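Local coordinates for protein COMB10 (Helicobacter pylori, PDB 2BHV) that probably serves, through this periplasmic domain, as a VirB10-like core subunit of the Com type IV secretion system, at residues K87-Y92 and W107-T112; D45-A50 and F223-T228; L159-T164 and P212-R217. One frame throughout, in Å; residues are numbered along the deposited sequence.

Contact 1. Residues K87-Y92 and W107-T112; sequences KVIGYY and WSRIIT
W107 and G90 meet across a beta hairpin whose two arms, strands 87-94 and 103-111, run antiparallel and carry a classic beta bulge. With no side chain at G90, the W107 indole can lie against the neighbouring backbone, its CE3 3.5 Å from G90 N. The same corner of the ring meets a methyl of V88, CE3 to CG1 3.6 Å, and the two side chains cross nearly at right angles. On the far side of the indole, NE1 is hydrogen-bonded to T154 OG1, so its one polar atom is satisfied within the buried interior.

S108 begins the bulge. It and R109 both stand opposite I89, and I89 O takes both of their N-H groups, at 2.9 Å from S108 N and 3.3 Å from R109 N. A small serine suits this spot, its OG lying at the edge of the Y91 ring. R109 turns to the opposite face of the sheet from W107. Its CG sits between backbone N and carbonyl carbon (chi1 73°), and the chain then extends alongside I89 until CD1 of I89 lies 3.9 Å above the centre of the guanidinium plane. The aliphatic tip thus packs against the flat face, while Y91 OH approaches the guanidinium edge.

I110 returns to the W107 face, where branched side chains suit a buried strand and its CG1 packs on V88 CG1. Beyond it, I111 pairs with K87 through two backbone bonds, and its CD1 touches I89 CD1 at 3.6 Å.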
# COMPACT_ATOMS: atom_id res chain seq x y z
N LYS A 87 -17.64 -4.91 33.76
CA LYS A 87 -17.01 -5.55 32.63
C LYS A 87 -17.94 -5.44 31.44
O LYS A 87 -19.15 -5.60 31.58
CB LYS A 87 -16.71 -7.01 32.97
CG LYS A 87 -15.33 -7.27 33.60
CD LYS A 87 -14.88 -6.19 34.62
CE LYS A 87 -14.32 -6.80 35.92
NZ LYS A 87 -13.36 -7.93 35.71
N VAL A 88 -17.39 -5.13 30.26
CA VAL A 88 -18.15 -5.20 29.01
C VAL A 88 -17.61 -6.33 28.18
O VAL A 88 -16.41 -6.39 27.90
CB VAL A 88 -18.07 -3.90 28.18
CG1 VAL A 88 -19.21 -3.84 27.17
CG2 VAL A 88 -18.12 -2.67 29.07
N ILE A 89 -18.48 -7.24 27.78
CA ILE A 89 -18.04 -8.39 26.99
C ILE A 89 -18.45 -8.20 25.54
O ILE A 89 -19.62 -7.95 25.24
CB ILE A 89 -18.60 -9.71 27.56
CG1 ILE A 89 -18.13 -9.90 28.99
CG2 ILE A 89 -18.17 -10.88 26.71
CD1 ILE A 89 -18.97 -10.87 29.78
N GLY A 90 -17.47 -8.30 24.65
CA GLY A 90 -17.69 -8.16 23.22
C GLY A 90 -17.07 -9.29 22.39
O GLY A 90 -16.25 -10.06 22.89
N TYR A 91 -17.48 -9.37 21.13
CA TYR A 91 -16.94 -10.33 20.19
C TYR A 91 -16.50 -9.57 18.98
O TYR A 91 -17.20 -8.68 18.53
CB TYR A 91 -17.98 -11.38 19.85
CG TYR A 91 -18.44 -12.13 21.06
CD1 TYR A 91 -17.73 -13.23 21.54
CD2 TYR A 91 -19.58 -11.74 21.75
CE1 TYR A 91 -18.14 -13.92 22.69
CE2 TYR A 91 -20.00 -12.42 22.89
CZ TYR A 91 -19.28 -13.50 23.35
OH TYR A 91 -19.71 -14.16 24.47
N TYR A 92 -15.33 -9.90 18.46
CA TYR A 92 -14.73 -9.13 17.40
C TYR A 92 -14.28 -10.02 16.25
O TYR A 92 -13.93 -11.19 16.46
CB TYR A 92 -13.53 -8.34 17.92
CG TYR A 92 -12.31 -9.18 18.31
CD1 TYR A 92 -11.34 -9.54 17.37
CD2 TYR A 92 -12.12 -9.59 19.64
CE1 TYR A 92 -10.24 -10.28 17.71
CE2 TYR A 92 -11.01 -10.35 19.99
CZ TYR A 92 -10.07 -10.68 19.03
OH TYR A 92 -8.96 -11.44 19.37
N TRP A 107 -20.49 -5.34 21.10
CA TRP A 107 -20.58 -5.41 22.54
C TRP A 107 -21.91 -6.07 22.92
O TRP A 107 -22.98 -5.52 22.66
CB TRP A 107 -20.42 -4.02 23.17
CG TRP A 107 -19.07 -3.40 22.87
CD1 TRP A 107 -18.83 -2.34 22.05
CD2 TRP A 107 -17.79 -3.80 23.39
NE1 TRP A 107 -17.48 -2.05 22.02
CE2 TRP A 107 -16.82 -2.93 22.84
CE3 TRP A 107 -17.37 -4.81 24.28
CZ2 TRP A 107 -15.46 -3.03 23.13
CZ3 TRP A 107 -16.01 -4.92 24.57
CH2 TRP A 107 -15.07 -4.03 24.00
N SER A 108 -21.83 -7.25 23.53
CA SER A 108 -23.03 -8.06 23.73
C SER A 108 -23.62 -7.94 25.13
O SER A 108 -24.83 -7.86 25.26
CB SER A 108 -22.78 -9.53 23.37
OG SER A 108 -22.03 -10.17 24.37
N ARG A 109 -22.78 -7.95 26.16
CA ARG A 109 -23.31 -7.72 27.51
C ARG A 109 -22.37 -7.01 28.47
O ARG A 109 -21.15 -7.05 28.31
CB ARG A 109 -23.90 -8.99 28.14
CG ARG A 109 -22.92 -10.05 28.59
CD ARG A 109 -23.69 -11.33 29.01
NE ARG A 109 -22.81 -12.41 29.47
CZ ARG A 109 -22.02 -13.15 28.68
NH1 ARG A 109 -21.97 -12.93 27.35
NH2 ARG A 109 -21.25 -14.11 29.22
N ILE A 110 -22.97 -6.34 29.45
CA ILE A 110 -22.26 -5.64 30.51
C ILE A 110 -22.56 -6.33 31.84
O ILE A 110 -23.72 -6.58 32.15
CB ILE A 110 -22.73 -4.18 30.62
CG1 ILE A 110 -22.52 -3.43 29.30
CG2 ILE A 110 -22.01 -3.46 31.76
CD1 ILE A 110 -23.38 -2.16 29.16
N ILE A 111 -21.52 -6.65 32.61
CA ILE A 111 -21.70 -7.23 33.93
C ILE A 111 -21.26 -6.24 35.00
O ILE A 111 -20.08 -5.88 35.08
CB ILE A 111 -20.93 -8.57 34.09
CG1 ILE A 111 -21.38 -9.56 33.00
CG2 ILE A 111 -21.13 -9.14 35.49
CD1 ILE A 111 -20.58 -10.86 32.98
N THR A 112 -22.20 -5.78 35.82
CA THR A 112 -21.88 -4.81 36.87
C THR A 112 -21.09 -5.49 37.99
O THR A 112 -21.12 -6.72 38.13
CB THR A 112 -23.13 -4.08 37.45
OG1 THR A 112 -23.89 -4.97 38.29
CG2 THR A 112 -24.00 -3.47 36.36

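Contact 2. Residues D45-A50 and F223-T228; sequences DKMIPA and FISPNT
The M47 and F223 side chains cross at about a right angle in an oblique Met-aromatic contact, the sulfur SD 4.7 Å from the ring centroid and 31° off the ring normal. The methionine leaves the backbone with CG anti to its carbonyl carbon (chi1 -57°) and then bends at chi2 and chi3, which places SD beside the CB and CG end of the phenylalanine and carries the methyl CE on toward S225; its CB meets F223 CD1 at 3.6 Å. A long, flexible, polarisable side chain suits such a position. P49 adds a second apolar surface, CB to F223 CE1 4.0 Å.

The backbone sets these groups in place. I48 and I224 form an antiparallel hydrogen-bonded pair, with I48 N to I224 O at 2.9 Å and I224 N to I48 O at 2.8 Å, and their branched side chains share the other face of the sheet. P49 faces F223 as a non-hydrogen-bonded pair, where a proline's missing N-H costs no bond between these strands. Toward the N-terminal end regular pairing gives way. The K46 carbonyl receives a CA-H...O contact from S225 and a weak hydrogen bond from its OG, and D45 N then reaches P226 O at 2.8 Å, in the carbonyl plane. D45 itself has a positive phi of 61°, which turns the chain as it comes up to the strand.

Further out, N227 is held through both ends of its amide, by S153 OG and L150 O. Strand 221-226 lies between strands 48-52 and 152-156 in the large mixed sheet. L155 of the latter strand packs on M47 and F223, V68 of strand 62-68 and I72 of strand 72-73 touch I48, and S192 of the second subunit packs against F223.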
# COMPACT_ATOMS: atom_id res chain seq x y z
N ASP A 45 -24.50 8.55 21.69
CA ASP A 45 -23.18 9.17 21.70
C ASP A 45 -22.71 9.66 23.08
O ASP A 45 -21.86 10.56 23.16
CB ASP A 45 -23.09 10.30 20.67
CG ASP A 45 -23.63 9.88 19.32
OD1 ASP A 45 -23.06 8.95 18.71
OD2 ASP A 45 -24.63 10.49 18.87
N LYS A 46 -23.25 9.09 24.15
CA LYS A 46 -22.56 9.17 25.42
C LYS A 46 -21.24 8.45 25.18
O LYS A 46 -21.18 7.49 24.40
CB LYS A 46 -23.34 8.47 26.53
CG LYS A 46 -23.47 9.29 27.82
CD LYS A 46 -22.27 9.14 28.75
CE LYS A 46 -22.24 10.24 29.81
NZ LYS A 46 -23.50 10.28 30.62
N MET A 47 -20.18 8.93 25.81
CA MET A 47 -18.89 8.30 25.66
C MET A 47 -18.63 7.53 26.92
O MET A 47 -18.34 8.13 27.95
CB MET A 47 -17.79 9.34 25.46
CG MET A 47 -17.99 10.27 24.29
SD MET A 47 -17.53 9.49 22.74
CE MET A 47 -19.13 9.04 22.11
N ILE A 48 -18.76 6.21 26.86
CA ILE A 48 -18.45 5.34 27.99
C ILE A 48 -16.97 4.95 27.93
O ILE A 48 -16.58 4.11 27.12
CB ILE A 48 -19.31 4.08 27.99
CG1 ILE A 48 -20.79 4.44 27.98
CG2 ILE A 48 -18.98 3.21 29.18
CD1 ILE A 48 -21.66 3.34 27.47
N PRO A 49 -16.14 5.56 28.78
CA PRO A 49 -14.73 5.26 28.72
C PRO A 49 -14.41 3.89 29.33
O PRO A 49 -14.92 3.55 30.40
CB PRO A 49 -14.11 6.38 29.54
CG PRO A 49 -15.17 6.74 30.51
CD PRO A 49 -16.47 6.53 29.83
N ALA A 50 -13.60 3.12 28.64
CA ALA A 50 -13.22 1.80 29.11
C ALA A 50 -11.81 1.47 28.64
O ALA A 50 -11.31 2.06 27.69
CB ALA A 50 -14.21 0.75 28.61
N PHE A 223 -13.46 4.54 23.96
CA PHE A 223 -14.81 5.00 24.27
C PHE A 223 -15.81 4.06 23.62
O PHE A 223 -15.75 3.82 22.42
CB PHE A 223 -15.08 6.42 23.73
CG PHE A 223 -14.32 7.48 24.43
CD1 PHE A 223 -14.59 7.79 25.74
CD2 PHE A 223 -13.33 8.17 23.77
CE1 PHE A 223 -13.88 8.77 26.39
CE2 PHE A 223 -12.61 9.16 24.43
CZ PHE A 223 -12.88 9.45 25.74
N ILE A 224 -16.72 3.52 24.42
CA ILE A 224 -17.85 2.79 23.88
C ILE A 224 -19.03 3.75 23.79
O ILE A 224 -19.41 4.37 24.77
CB ILE A 224 -18.19 1.58 24.74
CG1 ILE A 224 -17.01 0.60 24.73
CG2 ILE A 224 -19.46 0.90 24.22
CD1 ILE A 224 -17.13 -0.56 25.70
N SER A 225 -19.59 3.88 22.58
CA SER A 225 -20.61 4.88 22.29
C SER A 225 -21.88 4.27 21.69
O SER A 225 -21.84 3.64 20.64
CB SER A 225 -20.03 5.92 21.36
OG SER A 225 -21.01 6.87 20.99
N PRO A 226 -23.02 4.48 22.34
CA PRO A 226 -24.27 4.00 21.81
C PRO A 226 -24.65 4.74 20.54
O PRO A 226 -24.52 5.97 20.48
CB PRO A 226 -25.27 4.33 22.92
CG PRO A 226 -24.45 4.57 24.12
CD PRO A 226 -23.20 5.17 23.62
N ASN A 227 -25.09 4.01 19.54
CA ASN A 227 -25.56 4.61 18.31
C ASN A 227 -27.03 4.97 18.38
O ASN A 227 -27.60 5.53 17.45
CB ASN A 227 -25.29 3.69 17.14
CG ASN A 227 -23.82 3.60 16.82
OD1 ASN A 227 -23.10 4.58 16.91
ND2 ASN A 227 -23.37 2.40 16.45
N THR A 228 -27.66 4.62 19.50
CA THR A 228 -29.01 5.05 19.79
C THR A 228 -29.17 5.21 21.26
O THR A 228 -28.35 4.71 22.02
CB THR A 228 -30.07 4.03 19.40
OG1 THR A 228 -29.55 3.14 18.41
CG2 THR A 228 -31.30 4.75 18.84

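Contact 3. Residues L159-T164 and P212-R217; sequences LLIGIT and PIVVIR
G162 and V215 exchange backbone hydrogen bonds, G162 N to V215 O at 2.9 Å and V215 N to G162 O at 2.8 Å, the second nearly straight at 176°. A third bond, from R217 N to L160 O, extends the pairing by two residues. Between them I161 and I216 form a non-hydrogen-bonded pair, and the CA hydrogens contribute too, I161 CA lying 3.4 Å from V215 O.

Apolar contacts follow one face. L159 CD2 touches I216 CG2 at 4.0 Å, I161 CG2 runs beside V214 CG1, and I163 CG2 packs on the ring of P212, 3.7 Å from its CB. Branched aliphatic residues suit this extended backbone, and I163 brings CG2 to the proline by setting it anti to its own backbone N. Segments 159-164 and 212-217 are the two antiparallel legs of a long excursion of the chain: helices 184-190 and 196-209 lie between them, consistent with the projecting helical arm of VirB10 proteins.

On the other face the R217 chain bends at chi2 (85°) and folds back over the partner segment, so that G162 CA lies over the centre of one guanidinium face, 4.2 Å from the plane. Glycine offers only backbone there, so the flat group can settle over it. The second subunit reaches the same region: its F180 packs on R217, its I196 on I216, and its Q187 OE1 accepts a hydrogen bond from L159 N.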
# COMPACT_ATOMS: atom_id res chain seq x y z
N LEU A 159 -5.29 3.94 21.84
CA LEU A 159 -5.04 2.53 21.57
C LEU A 159 -3.55 2.24 21.55
O LEU A 159 -2.77 3.02 20.99
CB LEU A 159 -5.65 2.11 20.23
CG LEU A 159 -7.15 2.28 20.02
CD1 LEU A 159 -7.53 2.02 18.57
CD2 LEU A 159 -7.94 1.39 20.97
N LEU A 160 -3.15 1.14 22.19
CA LEU A 160 -1.80 0.63 22.06
C LEU A 160 -1.73 -0.34 20.89
O LEU A 160 -2.16 -1.50 21.00
CB LEU A 160 -1.38 -0.06 23.34
CG LEU A 160 -0.71 0.83 24.39
CD1 LEU A 160 -1.74 1.70 25.11
CD2 LEU A 160 0.06 -0.04 25.38
N ILE A 161 -1.21 0.15 19.77
CA ILE A 161 -1.28 -0.60 18.51
C ILE A 161 0.07 -1.10 18.07
O ILE A 161 0.97 -0.32 17.79
CB ILE A 161 -1.88 0.24 17.38
CG1 ILE A 161 -3.27 0.77 17.76
CG2 ILE A 161 -1.95 -0.59 16.10
CD1 ILE A 161 -3.67 2.04 17.05
N GLY A 162 0.21 -2.43 18.01
CA GLY A 162 1.39 -3.07 17.44
C GLY A 162 1.10 -3.55 16.03
O GLY A 162 0.04 -4.14 15.78
N ILE A 163 2.02 -3.29 15.09
CA ILE A 163 1.83 -3.71 13.69
C ILE A 163 3.10 -4.31 13.10
O ILE A 163 3.88 -3.60 12.47
CB ILE A 163 1.41 -2.53 12.76
CG1 ILE A 163 0.45 -1.57 13.45
CG2 ILE A 163 0.80 -3.06 11.47
CD1 ILE A 163 0.38 -0.23 12.75
N THR A 164 3.30 -5.61 13.29
CA THR A 164 4.40 -6.30 12.61
C THR A 164 3.97 -6.63 11.17
O THR A 164 2.78 -6.49 10.83
CB THR A 164 4.85 -7.57 13.36
OG1 THR A 164 3.74 -8.46 13.51
CG2 THR A 164 5.41 -7.20 14.76
N PRO A 212 -0.99 -6.33 7.07
CA PRO A 212 -0.11 -6.68 8.20
C PRO A 212 -0.92 -7.20 9.37
O PRO A 212 -2.13 -6.98 9.44
CB PRO A 212 0.56 -5.35 8.55
CG PRO A 212 -0.44 -4.30 8.15
CD PRO A 212 -1.29 -4.88 7.03
N ILE A 213 -0.25 -7.90 10.27
CA ILE A 213 -0.88 -8.27 11.51
C ILE A 213 -0.99 -7.00 12.34
O ILE A 213 -0.03 -6.25 12.49
CB ILE A 213 -0.07 -9.35 12.26
CG1 ILE A 213 0.48 -10.41 11.29
CG2 ILE A 213 -0.95 -10.00 13.35
CD1 ILE A 213 1.89 -10.11 10.78
N VAL A 214 -2.19 -6.75 12.83
CA VAL A 214 -2.43 -5.63 13.71
C VAL A 214 -2.96 -6.13 15.04
O VAL A 214 -3.95 -6.86 15.10
CB VAL A 214 -3.45 -4.66 13.12
CG1 VAL A 214 -3.72 -3.53 14.09
CG2 VAL A 214 -2.95 -4.12 11.82
N VAL A 215 -2.28 -5.75 16.11
CA VAL A 215 -2.74 -6.08 17.43
C VAL A 215 -3.08 -4.80 18.17
O VAL A 215 -2.34 -3.82 18.09
CB VAL A 215 -1.71 -6.94 18.22
CG1 VAL A 215 -2.05 -6.98 19.70
CG2 VAL A 215 -1.65 -8.34 17.64
N ILE A 216 -4.23 -4.81 18.85
CA ILE A 216 -4.58 -3.77 19.78
C ILE A 216 -4.38 -4.35 21.18
O ILE A 216 -5.18 -5.19 21.63
CB ILE A 216 -5.99 -3.26 19.53
CG1 ILE A 216 -6.05 -2.60 18.14
CG2 ILE A 216 -6.40 -2.25 20.60
CD1 ILE A 216 -7.43 -2.40 17.61
N ARG A 217 -3.30 -3.95 21.85
CA ARG A 217 -2.90 -4.56 23.13
C ARG A 217 -3.89 -4.30 24.25
O ARG A 217 -4.58 -3.29 24.27
CB ARG A 217 -1.52 -4.04 23.56
CG ARG A 217 -0.33 -4.89 23.11
CD ARG A 217 0.11 -4.50 21.70
NE ARG A 217 1.55 -4.69 21.46
CZ ARG A 217 2.47 -3.72 21.48
NH1 ARG A 217 2.14 -2.45 21.74
NH2 ARG A 217 3.75 -4.03 21.23

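Overall arrangement
Near the N terminus, segment 45-50 enters the large mixed sheet and waits for its partner until 223-228, so contact 2 closes a loop of 172 residues that holds both other contacts. Contact 1 comes first within it, a local hairpin with 14 residues between its arms. Contact 3 opens afterwards and closes around the helices 184-190 and 196-209, just before the chain returns along strand 221-226. Contacts 1 and 3 are in series, and no pair crosses. Contacts 1 and 2 share the mixed sheet and touch, W107 CE2 to I224 CD1 3.7 Å. Contact 3 belongs to a separate three-stranded sheet, its nearest atoms about 7 Å from contact 2.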